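Local coordinates for histidine--tRNA ligase (Thermus thermophilus, PDB 1ADY), which catalyses the ATP-dependent attachment of L-histidine to tRNA(His), releasing AMP and diphosphate, at residues A[108-113]-A[122-127]; A[287-292]-A[299-304]. All coordinates share one frame; numbering follows the deposited sequence.

Interaction 1. Residues A[108-113]-A[122-127]; sequences GPMFRA and RQFHQV. With HAM (histidyl-adenosine monophosphate), chain F.
Phe124 O is approached by two groups of the neighbouring strand. Met110 N donates the shortest hydrogen bond of the contact to it, 2.7 Å long. Pro109 CA adds a weaker C-H contact there. The return bond, from Phe124 N to Met110 O, completes this antiparallel hydrogen-bonded pair. Gly108 and Gln126 form the next such pair, though Gly108 N to Gln126 O is weak. Past the strand end, Arg112 N bonds to Arg122 O.

The Phe124 ring lies between protein and ligand. Its CG sits between the backbone N and the carbonyl carbon (chi1 48°), which leaves the ring leaning across to the other strand. Met110 CB meets one face, 3.3 Å from Phe124 CE2. Adenine covers the opposite face, with C5 of histidyl-adenosine monophosphate 3.7 Å above the ring centre. Phe124 CZ sits over one face of the Arg112 guanidinium, 3.4 Å from NE, the two planes 59° apart.

This hairpin of strands 102-111 and 123-132 is motif 2 of the class II synthetases. Its arginine and phenylalanine characteristically hold the alpha-phosphate and adenine. Here Arg112 bends at chi2 and chi3, and NH2 donates a hydrogen bond to O1P of the adenylate (3.1 Å). That phosphate oxygen lies at the guanidinium edge, in its plane.

On the other face of the sheet, Phe111 and Gln123 run side by side. Gln123 CG is 3.6 Å from Phe111 CE1, and ring and amide planes stand 84° apart. Gln123 OE1 accepts a hydrogen bond from Ile43 N of the second subunit. Beyond the strand, Arg122 NE is hydrogen-bonded to Arg7 O, and its NH1 forms a salt bridge with Asp70 of that subunit. Beside Pro109 CB lies His125 CD2, 3.7 Å away, while His125 ND1 is hydrogen-bonded to Glu310.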
loop_
_atom_site.group_PDB
_atom_site.type_symbol
_atom_site.label_atom_id
_atom_site.label_comp_id
_atom_site.label_asym_id
_atom_site.label_seq_id
_atom_site.Cartn_x
_atom_site.Cartn_y
_atom_site.Cartn_z
ATOM N N GLY A 108 -3.518 2.818 4.598
ATOM C CA GLY A 108 -2.890 3.436 3.444
ATOM C C GLY A 108 -2.398 4.836 3.721
ATOM O O GLY A 108 -2.436 5.302 4.865
ATOM N N PRO A 109 -1.840 5.503 2.706
ATOM C CA PRO A 109 -1.334 6.864 2.874
ATOM C C PRO A 109 -2.429 7.924 2.762
ATOM O O PRO A 109 -3.409 7.751 2.032
ATOM C CB PRO A 109 -0.320 6.978 1.740
ATOM C CG PRO A 109 -0.966 6.175 0.647
ATOM C CD PRO A 109 -1.452 4.949 1.395
ATOM N N MET A 110 -2.254 9.010 3.506
ATOM C CA MET A 110 -3.183 10.129 3.498
ATOM C C MET A 110 -2.311 11.351 3.263
ATOM O O MET A 110 -1.171 11.403 3.735
ATOM C CB MET A 110 -3.890 10.259 4.840
ATOM C CG MET A 110 -4.775 9.088 5.212
ATOM S SD MET A 110 -6.243 8.957 4.191
ATOM C CE MET A 110 -6.728 7.265 4.530
ATOM N N PHE A 111 -2.854 12.342 2.571
ATOM C CA PHE A 111 -2.092 13.538 2.244
ATOM C C PHE A 111 -2.770 14.818 2.701
ATOM O O PHE A 111 -3.900 15.127 2.301
ATOM C CB PHE A 111 -1.854 13.584 0.735
ATOM C CG PHE A 111 -1.664 12.224 0.121
ATOM C CD1 PHE A 111 -0.401 11.635 0.084
ATOM C CD2 PHE A 111 -2.761 11.508 -0.356
ATOM C CE1 PHE A 111 -0.234 10.353 -0.415
ATOM C CE2 PHE A 111 -2.604 10.224 -0.859
ATOM C CZ PHE A 111 -1.339 9.641 -0.888
ATOM N N ARG A 112 -2.051 15.572 3.525
ATOM C CA ARG A 112 -2.542 16.834 4.055
ATOM C C ARG A 112 -1.515 17.922 3.795
ATOM O O ARG A 112 -0.375 17.833 4.251
ATOM C CB ARG A 112 -2.822 16.729 5.557
ATOM C CG ARG A 112 -4.276 16.990 5.920
ATOM C CD ARG A 112 -5.010 15.710 6.250
ATOM N NE ARG A 112 -4.906 15.393 7.672
ATOM C CZ ARG A 112 -5.853 14.774 8.376
ATOM N NH1 ARG A 112 -6.985 14.389 7.798
ATOM N NH2 ARG A 112 -5.689 14.595 9.678
ATOM N N ALA A 113 -1.933 18.955 3.069
ATOM C CA ALA A 113 -1.061 20.071 2.714
ATOM C C ALA A 113 -0.831 21.054 3.848
ATOM O O ALA A 113 -1.158 22.233 3.728
ATOM C CB ALA A 113 -1.615 20.805 1.501
ATOM N N ARG A 122 3.276 15.454 5.688
ATOM C CA ARG A 122 2.400 15.827 4.584
ATOM C C ARG A 122 1.810 14.556 4.001
ATOM O O ARG A 122 0.723 14.571 3.422
ATOM C CB ARG A 122 3.137 16.654 3.533
ATOM C CG ARG A 122 2.748 18.121 3.596
ATOM C CD ARG A 122 3.947 19.033 3.735
ATOM N NE ARG A 122 4.657 19.210 2.471
ATOM C CZ ARG A 122 4.222 19.959 1.463
ATOM N NH1 ARG A 122 3.068 20.613 1.558
ATOM N NH2 ARG A 122 4.944 20.055 0.351
ATOM N N GLN A 123 2.552 13.462 4.150
ATOM C CA GLN A 123 2.102 12.152 3.714
ATOM C C GLN A 123 2.309 11.223 4.895
ATOM O O GLN A 123 3.444 10.971 5.315
ATOM C CB GLN A 123 2.882 11.603 2.518
ATOM C CG GLN A 123 2.312 10.249 2.078
ATOM C CD GLN A 123 3.168 9.507 1.077
ATOM O OE1 GLN A 123 3.460 10.008 -0.007
ATOM N NE2 GLN A 123 3.542 8.285 1.420
ATOM N N PHE A 124 1.205 10.739 5.444
ATOM C CA PHE A 124 1.254 9.840 6.577
ATOM C C PHE A 124 0.420 8.620 6.231
ATOM O O PHE A 124 -0.167 8.552 5.150
ATOM C CB PHE A 124 0.722 10.539 7.830
ATOM C CG PHE A 124 -0.582 11.255 7.619
ATOM C CD1 PHE A 124 -0.610 12.514 7.032
ATOM C CD2 PHE A 124 -1.784 10.667 8.001
ATOM C CE1 PHE A 124 -1.819 13.176 6.830
ATOM C CE2 PHE A 124 -2.994 11.323 7.802
ATOM C CZ PHE A 124 -3.012 12.578 7.215
ATOM N N HIS A 125 0.398 7.642 7.127
ATOM C CA HIS A 125 -0.368 6.419 6.907
ATOM C C HIS A 125 -1.234 6.133 8.126
ATOM O O HIS A 125 -0.765 6.247 9.261
ATOM C CB HIS A 125 0.574 5.233 6.685
ATOM C CG HIS A 125 1.487 5.393 5.511
ATOM N ND1 HIS A 125 2.646 6.136 5.569
ATOM C CD2 HIS A 125 1.417 4.897 4.254
ATOM C CE1 HIS A 125 3.252 6.090 4.396
ATOM N NE2 HIS A 125 2.526 5.344 3.581
ATOM N N GLN A 126 -2.478 5.735 7.893
ATOM C CA GLN A 126 -3.386 5.433 8.993
ATOM C C GLN A 126 -4.256 4.214 8.733
ATOM O O GLN A 126 -4.556 3.891 7.583
ATOM C CB GLN A 126 -4.278 6.639 9.312
ATOM C CG GLN A 126 -5.294 7.001 8.232
ATOM C CD GLN A 126 -6.158 8.213 8.596
ATOM O OE1 GLN A 126 -5.685 9.173 9.214
ATOM N NE2 GLN A 126 -7.427 8.176 8.194
ATOM N N VAL A 127 -4.597 3.505 9.805
ATOM C CA VAL A 127 -5.471 2.336 9.721
ATOM C C VAL A 127 -6.859 2.918 9.926
ATOM O O VAL A 127 -7.075 3.695 10.860
ATOM C CB VAL A 127 -5.144 1.302 10.819
ATOM C CG1 VAL A 127 -6.174 0.186 10.823
ATOM C CG2 VAL A 127 -3.748 0.735 10.597
HETATM P P HAM F . -8.313 12.787 12.172
HETATM O O1P HAM F . -8.346 13.782 11.080
HETATM O O2P HAM F . -8.501 13.337 13.532
HETATM O O3P HAM F . -9.390 11.647 11.815
HETATM O "O5'" HAM F . -6.904 12.036 12.256
HETATM C "C5'" HAM F . -6.826 10.806 12.976
HETATM C "C4'" HAM F . -5.388 10.399 13.235
HETATM O "O4'" HAM F . -4.621 10.523 12.026
HETATM C "C3'" HAM F . -4.704 11.322 14.224
HETATM O "O3'" HAM F . -4.941 11.001 15.597
HETATM C "C2'" HAM F . -3.255 11.023 13.896
HETATM O "O2'" HAM F . -2.794 9.800 14.503
HETATM C "C1'" HAM F . -3.284 10.896 12.379
HETATM N N9 HAM F . -2.894 12.110 11.634
HETATM C C8 HAM F . -3.684 13.125 11.238
HETATM N N7 HAM F . -2.980 14.114 10.673
HETATM C C5 HAM F . -1.729 13.654 10.731
HETATM C C6 HAM F . -0.595 14.349 10.282
HETATM N N6 HAM F . -0.699 15.541 9.762
HETATM N N1 HAM F . 0.583 13.701 10.402
HETATM C C2 HAM F . 0.648 12.488 10.950
HETATM N N3 HAM F . -0.425 11.843 11.413
HETATM C C4 HAM F . -1.639 12.430 11.293
HETATM C C HAM F . -9.918 11.113 10.593
HETATM O O HAM F . -9.278 11.203 9.559
HETATM C CA HAM F . -11.303 10.475 10.554
HETATM N N HAM F . -11.723 10.249 9.185
HETATM C CB HAM F . -11.312 9.149 11.330
HETATM C CG HAM F . -12.647 8.467 11.319
HETATM C CD2 HAM F . -13.047 7.298 10.766
HETATM N ND1 HAM F . -13.783 9.053 11.836
HETATM C CE1 HAM F . -14.826 8.286 11.576
HETATM N NE2 HAM F . -14.409 7.218 10.922
#

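Interaction 2. Residues A[287-292]-A[299-304]; sequences RYDGLS and RVPGVG. With HAM (histidyl-adenosine monophosphate), chain F.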
loop_
_atom_site.group_PDB
_atom_site.type_symbol
_atom_site.label_atom_id
_atom_site.label_comp_id
_atom_site.label_asym_id
_atom_site.label_seq_id
_atom_site.Cartn_x
_atom_site.Cartn_y
_atom_site.Cartn_z
ATOM N N ARG A 287 -19.096 9.131 15.465
ATOM C CA ARG A 287 -20.244 8.850 14.619
ATOM C C ARG A 287 -20.364 9.983 13.609
ATOM O O ARG A 287 -19.931 11.105 13.879
ATOM C CB ARG A 287 -21.495 8.724 15.484
ATOM C CG ARG A 287 -22.753 8.348 14.737
ATOM C CD ARG A 287 -23.801 7.785 15.680
ATOM N NE ARG A 287 -23.604 6.358 15.950
ATOM C CZ ARG A 287 -23.966 5.386 15.117
ATOM N NH1 ARG A 287 -24.545 5.682 13.956
ATOM N NH2 ARG A 287 -23.782 4.113 15.453
ATOM N N TYR A 288 -20.954 9.697 12.452
ATOM C CA TYR A 288 -21.057 10.709 11.402
ATOM C C TYR A 288 -22.266 10.514 10.498
ATOM O O TYR A 288 -22.159 10.562 9.268
ATOM C CB TYR A 288 -19.765 10.700 10.560
ATOM C CG TYR A 288 -19.339 9.306 10.131
ATOM C CD1 TYR A 288 -19.901 8.702 9.008
ATOM C CD2 TYR A 288 -18.448 8.559 10.903
ATOM C CE1 TYR A 288 -19.605 7.393 8.668
ATOM C CE2 TYR A 288 -18.144 7.240 10.571
ATOM C CZ TYR A 288 -18.730 6.664 9.452
ATOM O OH TYR A 288 -18.472 5.352 9.139
ATOM N N ASP A 289 -23.417 10.273 11.107
ATOM C CA ASP A 289 -24.647 10.074 10.346
ATOM C C ASP A 289 -24.901 11.334 9.518
ATOM O O ASP A 289 -24.545 12.437 9.936
ATOM C CB ASP A 289 -25.825 9.825 11.300
ATOM C CG ASP A 289 -25.557 8.693 12.300
ATOM O OD1 ASP A 289 -24.488 8.048 12.241
ATOM O OD2 ASP A 289 -26.429 8.445 13.156
ATOM N N GLY A 290 -25.464 11.173 8.326
ATOM C CA GLY A 290 -25.735 12.335 7.500
ATOM C C GLY A 290 -24.698 12.578 6.424
ATOM O O GLY A 290 -25.014 13.155 5.381
ATOM N N LEU A 291 -23.468 12.132 6.664
ATOM C CA LEU A 291 -22.389 12.288 5.694
ATOM C C LEU A 291 -22.807 11.720 4.337
ATOM O O LEU A 291 -22.628 12.366 3.304
ATOM C CB LEU A 291 -21.124 11.586 6.195
ATOM C CG LEU A 291 -19.918 11.547 5.259
ATOM C CD1 LEU A 291 -19.545 12.945 4.835
ATOM C CD2 LEU A 291 -18.754 10.882 5.956
ATOM N N SER A 292 -23.399 10.529 4.349
ATOM C CA SER A 292 -23.853 9.884 3.123
ATOM C C SER A 292 -24.770 10.806 2.335
ATOM O O SER A 292 -24.672 10.908 1.110
ATOM C CB SER A 292 -24.590 8.586 3.451
ATOM O OG SER A 292 -25.516 8.779 4.507
ATOM N N ARG A 299 -29.984 8.170 3.925
ATOM C CA ARG A 299 -29.423 8.284 5.262
ATOM C C ARG A 299 -28.756 6.966 5.611
ATOM O O ARG A 299 -29.365 5.900 5.494
ATOM C CB ARG A 299 -30.495 8.611 6.305
ATOM C CG ARG A 299 -29.908 8.854 7.693
ATOM C CD ARG A 299 -30.960 9.191 8.742
ATOM N NE ARG A 299 -30.337 9.669 9.977
ATOM C CZ ARG A 299 -29.765 10.865 10.119
ATOM N NH1 ARG A 299 -29.739 11.727 9.107
ATOM N NH2 ARG A 299 -29.180 11.189 11.265
ATOM N N VAL A 300 -27.485 7.042 5.982
ATOM C CA VAL A 300 -26.721 5.860 6.359
ATOM C C VAL A 300 -25.922 6.212 7.605
ATOM O O VAL A 300 -25.007 7.040 7.563
ATOM C CB VAL A 300 -25.744 5.408 5.234
ATOM C CG1 VAL A 300 -24.983 4.164 5.665
ATOM C CG2 VAL A 300 -26.505 5.135 3.945
ATOM N N PRO A 301 -26.331 5.672 8.756
ATOM C CA PRO A 301 -25.628 5.944 10.013
ATOM C C PRO A 301 -24.272 5.241 9.994
ATOM O O PRO A 301 -24.112 4.225 9.310
ATOM C CB PRO A 301 -26.551 5.319 11.063
ATOM C CG PRO A 301 -27.910 5.304 10.386
ATOM C CD PRO A 301 -27.563 4.899 8.990
ATOM N N GLY A 302 -23.304 5.766 10.738
ATOM C CA GLY A 302 -21.999 5.135 10.762
ATOM C C GLY A 302 -21.062 5.659 11.830
ATOM O O GLY A 302 -21.150 6.824 12.234
ATOM N N VAL A 303 -20.177 4.784 12.297
ATOM C CA VAL A 303 -19.177 5.107 13.311
ATOM C C VAL A 303 -17.860 4.499 12.849
ATOM O O VAL A 303 -17.847 3.555 12.056
ATOM C CB VAL A 303 -19.488 4.470 14.689
ATOM C CG1 VAL A 303 -19.507 5.532 15.766
ATOM C CG2 VAL A 303 -20.777 3.679 14.657
ATOM N N GLY A 304 -16.754 5.021 13.360
ATOM C CA GLY A 304 -15.459 4.487 12.987
ATOM C C GLY A 304 -14.308 5.293 13.547
ATOM O O GLY A 304 -14.522 6.313 14.204
HETATM P P HAM F . -8.313 12.787 12.172
HETATM O O1P HAM F . -8.346 13.782 11.080
HETATM O O2P HAM F . -8.501 13.337 13.532
HETATM O O3P HAM F . -9.390 11.647 11.815
HETATM O "O5'" HAM F . -6.904 12.036 12.256
HETATM C "C5'" HAM F . -6.826 10.806 12.976
HETATM C "C4'" HAM F . -5.388 10.399 13.235
HETATM O "O4'" HAM F . -4.621 10.523 12.026
HETATM C "C3'" HAM F . -4.704 11.322 14.224
HETATM O "O3'" HAM F . -4.941 11.001 15.597
HETATM C "C2'" HAM F . -3.255 11.023 13.896
HETATM O "O2'" HAM F . -2.794 9.800 14.503
HETATM C "C1'" HAM F . -3.284 10.896 12.379
HETATM N N9 HAM F . -2.894 12.110 11.634
HETATM C C8 HAM F . -3.684 13.125 11.238
HETATM N N7 HAM F . -2.980 14.114 10.673
HETATM C C5 HAM F . -1.729 13.654 10.731
HETATM C C6 HAM F . -0.595 14.349 10.282
HETATM N N6 HAM F . -0.699 15.541 9.762
HETATM N N1 HAM F . 0.583 13.701 10.402
HETATM C C2 HAM F . 0.648 12.488 10.950
HETATM N N3 HAM F . -0.425 11.843 11.413
HETATM C C4 HAM F . -1.639 12.430 11.293
HETATM C C HAM F . -9.918 11.113 10.593
HETATM O O HAM F . -9.278 11.203 9.559
HETATM C CA HAM F . -11.303 10.475 10.554
HETATM N N HAM F . -11.723 10.249 9.185
HETATM C CB HAM F . -11.312 9.149 11.330
HETATM C CG HAM F . -12.647 8.467 11.319
HETATM C CD2 HAM F . -13.047 7.298 10.766
HETATM N ND1 HAM F . -13.783 9.053 11.836
HETATM C CE1 HAM F . -14.826 8.286 11.576
HETATM N NE2 HAM F . -14.409 7.218 10.922
#
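The Tyr288 ring lies flat over the C=O of Gly302, and here the packing is tight. Gly302 O stands 3.4 Å above the ring centre, and Gly302 CA makes a CH-pi contact with the same ring. A CB on Gly302 would clash with Tyr288 CE1. Gly302 is also held through both backbone polar atoms: its O accepts a hydrogen bond from Tyr288 N (2.9 Å), and its N donates to Asp289 OD1 (3.0 Å), from above the carboxylate plane.

Tyr288 also reaches the ligand: CE2 is 3.6 Å from CE1 of the histidyl imidazole. An alanine here would take away the ring, and would probably leave a gap over Gly302 and deprive the imidazole of one of its neighbours. Strand 302-308 opens the glycine-rich motif 3 of the class II synthetases, and its Gly304 C lies close to the imidazole NE2.

The other end is looser. Arg299 is exposed; it reaches back along an extended chain until NH2 is 3.6 Å from Asp289 CB. Val300, partly exposed, rests its CB beside Ser292 OG, which is hydrogen-bonded to Pro298 O.

On the buried side Asp289 OD1 meets Arg287 NH1 through its syn lone pair, in a salt bridge of 2.9 Å. Arg287 NH2 pairs with Asp140, and Val303 CG2 lies over a guanidinium face. Asp289 OD1 thus accepts from both Arg287 NH1 and Gly302 N, which probably favours a charged carboxylate despite Glu135 close to OD2.

Overall arrangement
Interaction 1 closes before interaction 2 opens along the chain. They fall in the two separate sequence regions that make up the catalytic domain, 1-171 and 229-320. Their centres are 22 Å apart and their nearest atoms about 8 Å, so they do not touch. They are joined through one mixed, largely antiparallel sheet, in which strands 123-132 and 302-308 are neighbours. The bound adenylate touches both. Interaction 1 meets its adenosine and phosphate, and interaction 2 meets its histidyl imidazole. Motifs 2 and 3 thus serve one active site from adjacent strands. Interaction 1 also borders the second subunit of the homodimer, whereas no other chain of the assembly touches interaction 2.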